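Local coordinates for protein nucleoporin NUP170 (Chaetomium thermophilum, PDB 5HAX) that is probably a structural component of the nuclear pore complex, with an N-terminal beta-propeller followed by a helical region, at residues T627-V632 and E684-V689. Numbering follows the deposited sequence.
Sequences TIQENV and EGISFV
In both I628 and I686 chi1 near -70° sets CG2 anti to the backbone N, and I686 continues extended through CG1, which carries its CD1 out to the facing helix. There CD1 of I686 packs against CG2 of I628 at 4.0 Å, the two side chains crossing at about a right angle. I686 CD1 also lies 4.1 Å from the backbone N of Q629, the residue whose CA comes nearest to that of I686. Q629 likewise sets its CG anti to the backbone N (chi1 177°) and runs on extended, antiparallel to the I686 side chain. CG2 of I686 therefore lies alongside the glutamine stem, 4.0 Å from Q629 CB. Beyond it, the Q629 amide reaches S687, but its modelled orientation is probably reversed; turned over, it might hydrogen-bond to the serine hydroxyl. The contact is thus chiefly I686 against the aliphatic stem of Q629, with I628 flanking it; both isoleucines are buried and S687 is exposed. Here the segments of helices 622-640 and 663-694 run roughly antiparallel, their axes 10.1 Å apart at 155°, in the alpha-helical C-terminal part characteristic of this nucleoporin family. Next to the isoleucine pair, V632 continues the apolar seam onto M679 and I682 of the long helix, while I628 also rests on T601 and L602. On the far side of helix 663-694, F688 packs against L720 of helix 717-722 and A730 and L733 of helix 724-739, placing the long helix between helix 622-640 and the C-terminal helices.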
ATOM      1  N   THR A 627       9.422  19.028  -4.950  1.00 59.72           N
ATOM      2  CA  THR A 627       9.654  18.456  -3.626  1.00 61.81           C
ATOM      3  C   THR A 627      10.999  17.745  -3.560  1.00 50.73           C
ATOM      4  O   THR A 627      11.723  17.862  -2.564  1.00 55.56           O
ATOM      5  CB  THR A 627       8.525  17.492  -3.260  1.00 66.25           C
ATOM      6  OG1 THR A 627       8.485  16.416  -4.206  1.00 72.79           O
ATOM      7  CG2 THR A 627       7.182  18.210  -3.254  1.00 56.29           C
ATOM      8  N   ILE A 628      11.350  17.000  -4.610  1.00 46.67           N
ATOM      9  CA  ILE A 628      12.649  16.332  -4.645  1.00 49.01           C
ATOM     10  C   ILE A 628      13.767  17.360  -4.527  1.00 54.65           C
ATOM     11  O   ILE A 628      14.705  17.197  -3.738  1.00 44.61           O
ATOM     12  CB  ILE A 628      12.787  15.494  -5.930  1.00 53.96           C
ATOM     13  CG1 ILE A 628      11.793  14.330  -5.909  1.00 51.66           C
ATOM     14  CG2 ILE A 628      14.212  14.963  -6.079  1.00 49.46           C
ATOM     15  CD1 ILE A 628      11.697  13.586  -7.221  1.00 47.50           C
ATOM     16  N   GLN A 629      13.675  18.442  -5.307  1.00 50.25           N
ATOM     17  CA  GLN A 629      14.697  19.483  -5.260  1.00 48.56           C
ATOM     18  C   GLN A 629      14.782  20.113  -3.876  1.00 48.93           C
ATOM     19  O   GLN A 629      15.881  20.345  -3.358  1.00 49.33           O
ATOM     20  CB  GLN A 629      14.402  20.551  -6.311  1.00 54.10           C
ATOM     21  CG  GLN A 629      15.378  21.713  -6.287  1.00 58.61           C
ATOM     22  CD  GLN A 629      15.169  22.670  -7.439  1.00 50.54           C
ATOM     23  OE1 GLN A 629      16.121  23.067  -8.111  1.00 66.16           O
ATOM     24  NE2 GLN A 629      13.920  23.054  -7.672  1.00 57.09           N
ATOM     25  N   GLU A 630      13.633  20.409  -3.268  1.00 47.27           N
ATOM     26  CA  GLU A 630      13.634  20.970  -1.921  1.00 60.63           C
ATOM     27  C   GLU A 630      14.325  20.034  -0.940  1.00 55.18           C
ATOM     28  O   GLU A 630      15.123  20.476  -0.104  1.00 52.17           O
ATOM     29  CB  GLU A 630      12.202  21.253  -1.470  1.00 53.61           C
ATOM     30  CG  GLU A 630      11.529  22.396  -2.213  1.00 69.06           C
ATOM     31  CD  GLU A 630      10.085  22.592  -1.790  1.00 79.37           C
ATOM     32  OE1 GLU A 630       9.609  21.835  -0.917  1.00 78.92           O
ATOM     33  OE2 GLU A 630       9.425  23.504  -2.332  1.00 88.07           O
ATOM     34  N   ASN A 631      14.036  18.733  -1.029  1.00 53.73           N
ATOM     35  CA  ASN A 631      14.673  17.768  -0.140  1.00 52.09           C
ATOM     36  C   ASN A 631      16.182  17.739  -0.348  1.00 43.35           C
ATOM     37  O   ASN A 631      16.947  17.721   0.623  1.00 43.46           O
ATOM     38  CB  ASN A 631      14.078  16.376  -0.357  1.00 51.65           C
ATOM     39  CG  ASN A 631      12.668  16.249   0.190  1.00 56.79           C
ATOM     40  OD1 ASN A 631      12.251  17.016   1.058  1.00 52.26           O
ATOM     41  ND2 ASN A 631      11.927  15.267  -0.311  1.00 48.32           N
ATOM     42  N   VAL A 632      16.629  17.726  -1.607  1.00 43.54           N
ATOM     43  CA  VAL A 632      18.063  17.737  -1.885  1.00 51.63           C
ATOM     44  C   VAL A 632      18.699  19.006  -1.331  1.00 49.21           C
ATOM     45  O   VAL A 632      19.789  18.969  -0.749  1.00 42.63           O
ATOM     46  CB  VAL A 632      18.313  17.598  -3.400  1.00 50.40           C
ATOM     47  CG1 VAL A 632      19.789  17.816  -3.732  1.00 51.27           C
ATOM     48  CG2 VAL A 632      17.854  16.231  -3.894  1.00 47.39           C
ATOM     49  N   GLU A 684      20.761  21.598 -10.048  1.00 57.38           N
ATOM     50  CA  GLU A 684      20.878  22.281 -11.333  1.00 60.26           C
ATOM     51  C   GLU A 684      20.112  21.538 -12.419  1.00 60.16           C
ATOM     52  O   GLU A 684      19.401  22.155 -13.221  1.00 51.99           O
ATOM     53  CB  GLU A 684      22.349  22.419 -11.727  1.00 54.65           C
ATOM     54  CG  GLU A 684      23.144  23.386 -10.865  1.00 60.58           C
ATOM     55  CD  GLU A 684      24.609  23.434 -11.246  1.00 64.84           C
ATOM     56  OE1 GLU A 684      24.971  22.873 -12.301  1.00 63.59           O
ATOM     57  OE2 GLU A 684      25.401  24.033 -10.489  1.00 68.33           O
ATOM     58  N   GLY A 685      20.247  20.212 -12.461  1.00 57.41           N
ATOM     59  CA  GLY A 685      19.536  19.436 -13.464  1.00 52.53           C
ATOM     60  C   GLY A 685      18.031  19.579 -13.354  1.00 57.53           C
ATOM     61  O   GLY A 685      17.335  19.721 -14.363  1.00 57.55           O
ATOM     62  N   ILE A 686      17.505  19.547 -12.128  1.00 53.51           N
ATOM     63  CA  ILE A 686      16.064  19.688 -11.941  1.00 56.32           C
ATOM     64  C   ILE A 686      15.611  21.085 -12.348  1.00 58.27           C
ATOM     65  O   ILE A 686      14.583  21.246 -13.018  1.00 62.50           O
ATOM     66  CB  ILE A 686      15.680  19.364 -10.485  1.00 47.55           C
ATOM     67  CG1 ILE A 686      15.846  17.864 -10.221  1.00 49.79           C
ATOM     68  CG2 ILE A 686      14.238  19.781 -10.205  1.00 57.05           C
ATOM     69  CD1 ILE A 686      15.740  17.477  -8.760  1.00 50.96           C
ATOM     70  N   SER A 687      16.358  22.117 -11.947  1.00 60.09           N
ATOM     71  CA  SER A 687      16.019  23.478 -12.355  1.00 61.84           C
ATOM     72  C   SER A 687      15.999  23.606 -13.871  1.00 60.54           C
ATOM     73  O   SER A 687      15.150  24.308 -14.433  1.00 60.17           O
ATOM     74  CB  SER A 687      17.010  24.472 -11.752  1.00 59.31           C
ATOM     75  OG  SER A 687      16.589  24.905 -10.470  1.00 61.73           O
ATOM     76  N   PHE A 688      16.925  22.928 -14.552  1.00 55.04           N
ATOM     77  CA  PHE A 688      16.962  22.980 -16.008  1.00 59.48           C
ATOM     78  C   PHE A 688      15.705  22.371 -16.619  1.00 71.28           C
ATOM     79  O   PHE A 688      15.149  22.915 -17.581  1.00 72.49           O
ATOM     80  CB  PHE A 688      18.207  22.260 -16.523  1.00 62.32           C
ATOM     81  CG  PHE A 688      18.135  21.905 -17.975  1.00 76.79           C
ATOM     82  CD1 PHE A 688      17.861  20.607 -18.371  1.00 72.58           C
ATOM     83  CD2 PHE A 688      18.322  22.873 -18.947  1.00 81.86           C
ATOM     84  CE1 PHE A 688      17.789  20.278 -19.709  1.00 73.44           C
ATOM     85  CE2 PHE A 688      18.251  22.551 -20.286  1.00 83.06           C
ATOM     86  CZ  PHE A 688      17.984  21.253 -20.668  1.00 81.70           C
ATOM     87  N   VAL A 689      15.246  21.237 -16.083  1.00 61.31           N
ATOM     88  CA  VAL A 689      14.051  20.596 -16.622  1.00 68.95           C
ATOM     89  C   VAL A 689      12.828  21.473 -16.389  1.00 69.35           C
ATOM     90  O   VAL A 689      11.955  21.588 -17.258  1.00 69.14           O
ATOM     91  CB  VAL A 689      13.872  19.196 -16.002  1.00 63.76           C
ATOM     92  CG1 VAL A 689      12.547  18.575 -16.439  1.00 63.03           C
ATOM     93  CG2 VAL A 689      15.036  18.291 -16.386  1.00 55.89           C
TER